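Local structure of PrgZ (Enterococcus faecalis, 4FAJ) at residues T65-L73 against L244-W253. The protein binds peptide pheromone outside the cell as a membrane-anchored receptor, and probably serves peptide uptake like related solute-binding proteins. Sequence-based numbering, arbitrary orientation.
Sequences TAGTPVQSL and LEGVGTSDKW
Val70 drives one methyl onto the indole of Trp253, and the loop that follows strand 61-66 settles against the turn between strands 239-243 and 252-257. With chi1 at 167°, CG1 of Val70 lies anti to the backbone N, and CG2 is carried over the six-membered ring of Trp253, 3.7 Å from its centroid and 11° off the normal, a CH-pi contact made squarely over the face. Val70 CG2 is also 4.0 Å from CD1 of Leu244, a methyl that also meets CD2 of Leu73. Around the rest of the indole, Ala66 CB approaches Trp253 CH2 at 3.6 Å, and the carbonyl oxygen of Thr68 lies at the ring edge, near its plane.

Val247 at the turn splits its branches: CG1 sits close to the carbonyl oxygen of Gln71, while CG2 touches CD1 of Leu73 at 3.6 Å, the two side chains running across each other at a slant. Next to it, Gly248 N donates to Val70 O over 2.7 Å, nearly in line with the C=O bond although bent at the hydrogen (138°). Two waters add bridges, one from Val70 N to Ser250 O, the other from Gln71 NE2 to Gly248 O. Pro69 CB packs on Ser250 O at 3.4 Å, and the carbonyl oxygen of Pro69 is gripped from opposite faces by Thr68 OG1 and Gln71 NE2.

Helix 81-90 lines the apolar cluster through Leu86, which touches Val70 and Leu73, and Phe274 of the neighbouring strand meets the Trp253 ring. Thr68 also packs on an apolar side chain of the bound peptide, placing this loop beside the ligand. The arrangement joins a strand-to-helix loop to a beta-hairpin connection at one end of a mixed four-stranded sheet, within the periplasmic-binding-protein-like fold of the family 5 solute-binding proteins.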
ATOM      1  N   THR A  65     -16.709  -4.073  -5.407  1.00 16.47           N
ATOM      2  CA  THR A  65     -15.698  -4.375  -6.402  1.00 16.23           C
ATOM      3  C   THR A  65     -14.290  -4.337  -5.833  1.00 16.39           C
ATOM      4  O   THR A  65     -14.036  -3.736  -4.788  1.00 16.84           O
ATOM      5  CB  THR A  65     -15.786  -3.413  -7.610  1.00 16.45           C
ATOM      6  OG1 THR A  65     -15.487  -2.079  -7.193  1.00 16.16           O
ATOM      7  CG2 THR A  65     -17.176  -3.450  -8.217  1.00 16.09           C
ATOM      8  N   ALA A  66     -13.377  -4.963  -6.567  1.00 16.54           N
ATOM      9  CA  ALA A  66     -11.964  -5.050  -6.199  1.00 16.78           C
ATOM     10  C   ALA A  66     -11.163  -4.943  -7.489  1.00 17.18           C
ATOM     11  O   ALA A  66     -11.685  -5.259  -8.567  1.00 17.55           O
ATOM     12  CB  ALA A  66     -11.679  -6.389  -5.504  1.00 16.36           C
ATOM     13  N   GLY A  67      -9.905  -4.522  -7.383  1.00 17.27           N
ATOM     14  CA  GLY A  67      -9.055  -4.320  -8.567  1.00 18.01           C
ATOM     15  C   GLY A  67      -8.236  -5.536  -8.981  1.00 18.56           C
ATOM     16  O   GLY A  67      -7.845  -5.651 -10.144  1.00 19.16           O
ATOM     17  N   THR A  68      -7.961  -6.438  -8.031  1.00 18.83           N
ATOM     18  CA  THR A  68      -7.195  -7.665  -8.300  1.00 18.96           C
ATOM     19  C   THR A  68      -7.720  -8.800  -7.427  1.00 19.07           C
ATOM     20  O   THR A  68      -8.457  -8.540  -6.480  1.00 18.65           O
ATOM     21  CB  THR A  68      -5.685  -7.509  -7.962  1.00 19.14           C
ATOM     22  OG1 THR A  68      -5.506  -7.537  -6.537  1.00 18.70           O
ATOM     23  CG2 THR A  68      -5.072  -6.215  -8.550  1.00 18.57           C
ATOM     24  N   PRO A  69      -7.327 -10.058  -7.727  1.00 19.00           N
ATOM     25  CA  PRO A  69      -7.595 -11.132  -6.771  1.00 18.93           C
ATOM     26  C   PRO A  69      -6.859 -10.908  -5.458  1.00 18.07           C
ATOM     27  O   PRO A  69      -5.902 -10.140  -5.400  1.00 18.08           O
ATOM     28  CB  PRO A  69      -7.058 -12.382  -7.471  1.00 19.23           C
ATOM     29  CG  PRO A  69      -7.038 -11.998  -8.967  1.00 19.69           C
ATOM     30  CD  PRO A  69      -6.649 -10.563  -8.935  1.00 19.33           C
ATOM     31  N   VAL A  70      -7.329 -11.564  -4.407  1.00 18.06           N
ATOM     32  CA  VAL A  70      -6.637 -11.560  -3.125  1.00 17.21           C
ATOM     33  C   VAL A  70      -5.294 -12.241  -3.320  1.00 17.07           C
ATOM     34  O   VAL A  70      -5.226 -13.260  -3.988  1.00 17.49           O
ATOM     35  CB  VAL A  70      -7.471 -12.294  -2.066  1.00 17.86           C
ATOM     36  CG1 VAL A  70      -6.642 -12.578  -0.819  1.00 15.86           C
ATOM     37  CG2 VAL A  70      -8.722 -11.467  -1.721  1.00 17.87           C
ATOM     38  N   GLN A  71      -4.231 -11.664  -2.766  1.00 16.64           N
ATOM     39  CA  GLN A  71      -2.880 -12.199  -2.909  1.00 17.00           C
ATOM     40  C   GLN A  71      -2.357 -12.902  -1.640  1.00 17.41           C
ATOM     41  O   GLN A  71      -1.616 -13.880  -1.744  1.00 17.29           O
ATOM     42  CB  GLN A  71      -1.916 -11.086  -3.280  1.00 16.72           C
ATOM     43  CG  GLN A  71      -2.279 -10.341  -4.530  1.00 17.26           C
ATOM     44  CD  GLN A  71      -2.201 -11.227  -5.751  1.00 19.68           C
ATOM     45  OE1 GLN A  71      -1.173 -11.847  -6.001  1.00 21.45           O
ATOM     46  NE2 GLN A  71      -3.279 -11.287  -6.514  1.00 20.60           N
ATOM     47  N   SER A  72      -2.757 -12.416  -0.463  1.00 16.73           N
ATOM     48  CA  SER A  72      -2.349 -13.005   0.806  1.00 17.51           C
ATOM     49  C   SER A  72      -3.484 -12.968   1.835  1.00 17.21           C
ATOM     50  O   SER A  72      -4.290 -12.028   1.851  1.00 16.73           O
ATOM     51  CB  SER A  72      -1.114 -12.266   1.354  1.00 17.27           C
ATOM     52  OG  SER A  72      -0.785 -12.702   2.659  1.00 20.19           O
ATOM     53  N   LEU A  73      -3.544 -14.004   2.670  1.00 17.41           N
ATOM     54  CA  LEU A  73      -4.437 -14.050   3.823  1.00 17.90           C
ATOM     55  C   LEU A  73      -3.652 -14.032   5.145  1.00 18.23           C
ATOM     56  O   LEU A  73      -4.200 -14.365   6.204  1.00 18.46           O
ATOM     57  CB  LEU A  73      -5.318 -15.298   3.755  1.00 18.52           C
ATOM     58  CG  LEU A  73      -6.189 -15.470   2.517  1.00 18.29           C
ATOM     59  CD1 LEU A  73      -6.893 -16.825   2.557  1.00 19.90           C
ATOM     60  CD2 LEU A  73      -7.197 -14.343   2.442  1.00 18.47           C
ATOM     61  N   LEU A 244     -13.827 -18.250  -0.701  1.00 26.17           N
ATOM     62  CA  LEU A 244     -12.668 -17.807  -1.483  1.00 26.54           C
ATOM     63  C   LEU A 244     -11.972 -19.061  -1.998  1.00 27.43           C
ATOM     64  O   LEU A 244     -11.306 -19.765  -1.240  1.00 27.29           O
ATOM     65  CB  LEU A 244     -11.689 -16.948  -0.659  1.00 25.85           C
ATOM     66  CG  LEU A 244     -10.706 -16.092  -1.476  1.00 26.62           C
ATOM     67  CD1 LEU A 244      -9.901 -15.151  -0.582  1.00 28.25           C
ATOM     68  CD2 LEU A 244      -9.758 -16.909  -2.285  1.00 27.37           C
ATOM     69  N   GLU A 245     -12.132 -19.337  -3.287  1.00 28.50           N
ATOM     70  CA  GLU A 245     -11.687 -20.618  -3.843  1.00 29.74           C
ATOM     71  C   GLU A 245     -10.175 -20.752  -3.952  1.00 29.41           C
ATOM     72  O   GLU A 245      -9.618 -21.794  -3.608  1.00 29.84           O
ATOM     73  CB  GLU A 245     -12.330 -20.860  -5.208  1.00 30.68           C
ATOM     74  CG  GLU A 245     -13.816 -21.149  -5.123  1.00 33.02           C
ATOM     75  CD  GLU A 245     -14.353 -21.801  -6.381  1.00 36.46           C
ATOM     76  OE1 GLU A 245     -13.759 -21.602  -7.470  1.00 38.16           O
ATOM     77  OE2 GLU A 245     -15.369 -22.519  -6.276  1.00 40.10           O
ATOM     78  N   GLY A 246      -9.511 -19.712  -4.442  1.00 28.86           N
ATOM     79  CA  GLY A 246      -8.072 -19.773  -4.686  1.00 28.83           C
ATOM     80  C   GLY A 246      -7.379 -18.448  -4.439  1.00 27.99           C
ATOM     81  O   GLY A 246      -7.676 -17.450  -5.102  1.00 27.91           O
ATOM     82  N   VAL A 247      -6.444 -18.435  -3.492  1.00 27.65           N
ATOM     83  CA  VAL A 247      -5.647 -17.243  -3.236  1.00 26.88           C
ATOM     84  C   VAL A 247      -4.775 -16.968  -4.449  1.00 27.10           C
ATOM     85  O   VAL A 247      -4.111 -17.865  -4.945  1.00 27.32           O
ATOM     86  CB  VAL A 247      -4.741 -17.405  -2.006  1.00 27.01           C
ATOM     87  CG1 VAL A 247      -3.829 -16.169  -1.842  1.00 26.22           C
ATOM     88  CG2 VAL A 247      -5.578 -17.624  -0.745  1.00 26.30           C
ATOM     89  N   GLY A 248      -4.779 -15.728  -4.920  1.00 26.64           N
ATOM     90  CA  GLY A 248      -3.979 -15.339  -6.074  1.00 26.73           C
ATOM     91  C   GLY A 248      -4.709 -15.391  -7.406  1.00 27.17           C
ATOM     92  O   GLY A 248      -4.240 -14.793  -8.380  1.00 27.58           O
ATOM     93  N   THR A 249      -5.858 -16.065  -7.455  1.00 27.23           N
ATOM     94  CA  THR A 249      -6.550 -16.303  -8.721  1.00 27.82           C
ATOM     95  C   THR A 249      -8.061 -16.015  -8.761  1.00 27.21           C
ATOM     96  O   THR A 249      -8.565 -15.674  -9.830  1.00 26.72           O
ATOM     97  CB  THR A 249      -6.334 -17.763  -9.192  1.00 28.45           C
ATOM     98  OG1 THR A 249      -6.892 -18.663  -8.230  1.00 30.93           O
ATOM     99  CG2 THR A 249      -4.847 -18.067  -9.354  1.00 29.29           C
ATOM    100  N   SER A 250      -8.781 -16.164  -7.640  1.00 26.13           N
ATOM    101  CA  SER A 250     -10.257 -16.033  -7.638  1.00 25.75           C
ATOM    102  C   SER A 250     -10.720 -14.596  -7.905  1.00 24.57           C
ATOM    103  O   SER A 250     -10.219 -13.655  -7.283  1.00 23.83           O
ATOM    104  CB  SER A 250     -10.862 -16.465  -6.295  1.00 26.03           C
ATOM    105  OG  SER A 250     -10.961 -17.866  -6.149  1.00 27.36           O
ATOM    106  N   ASP A 251     -11.682 -14.445  -8.817  0.50 24.49           N
ATOM    107  CA  ASP A 251     -12.258 -13.139  -9.148  0.50 23.94           C
ATOM    108  C   ASP A 251     -13.472 -12.789  -8.271  0.50 23.60           C
ATOM    109  O   ASP A 251     -14.041 -11.708  -8.414  0.50 22.77           O
ATOM    110  CB  ASP A 251     -12.637 -13.069 -10.638  0.50 24.34           C
ATOM    111  CG  ASP A 251     -13.918 -13.836 -10.972  0.50 25.40           C
ATOM    112  OD1 ASP A 251     -14.232 -14.827 -10.283  0.50 25.36           O
ATOM    113  OD2 ASP A 251     -14.614 -13.446 -11.939  0.50 27.42           O
ATOM    114  N   LYS A 252     -13.853 -13.701  -7.373  1.00 23.68           N
ATOM    115  CA  LYS A 252     -14.992 -13.509  -6.470  1.00 23.65           C
ATOM    116  C   LYS A 252     -14.665 -14.006  -5.077  1.00 22.30           C
ATOM    117  O   LYS A 252     -13.978 -15.009  -4.925  1.00 22.15           O
ATOM    118  CB  LYS A 252     -16.173 -14.346  -6.934  1.00 24.94           C
ATOM    119  CG  LYS A 252     -16.774 -13.932  -8.206  1.00 26.91           C
ATOM    120  CD  LYS A 252     -17.967 -14.827  -8.496  1.00 29.73           C
ATOM    121  CE  LYS A 252     -18.723 -14.330  -9.697  1.00 30.99           C
ATOM    122  NZ  LYS A 252     -17.890 -14.329 -10.905  1.00 31.72           N
ATOM    123  N   TRP A 253     -15.169 -13.308  -4.064  1.00 20.62           N
ATOM    124  CA  TRP A 253     -15.175 -13.836  -2.705  1.00 19.52           C
ATOM    125  C   TRP A 253     -16.298 -13.224  -1.879  1.00 19.45           C
ATOM    126  O   TRP A 253     -16.885 -12.191  -2.254  1.00 19.80           O
ATOM    127  CB  TRP A 253     -13.803 -13.681  -2.025  1.00 18.80           C
ATOM    128  CG  TRP A 253     -13.275 -12.299  -1.976  1.00 17.22           C
ATOM    129  CD1 TRP A 253     -13.406 -11.409  -0.952  1.00 15.89           C
ATOM    130  CD2 TRP A 253     -12.507 -11.643  -2.983  1.00 15.41           C
ATOM    131  NE1 TRP A 253     -12.775 -10.232  -1.263  1.00 14.65           N
ATOM    132  CE2 TRP A 253     -12.222 -10.345  -2.509  1.00 14.98           C
ATOM    133  CE3 TRP A 253     -12.040 -12.019  -4.247  1.00 16.53           C
ATOM    134  CZ2 TRP A 253     -11.478  -9.429  -3.248  1.00 14.73           C
ATOM    135  CZ3 TRP A 253     -11.314 -11.102  -4.987  1.00 15.86           C
ATOM    136  CH2 TRP A 253     -11.033  -9.828  -4.484  1.00 13.41           C
TER
HETATM  137  O   HOH W   1      -9.228 -13.616  -4.691  1.00 25.09           O
HETATM  138  O   HOH W   2      -3.417 -12.468  -9.427  1.00 27.84           O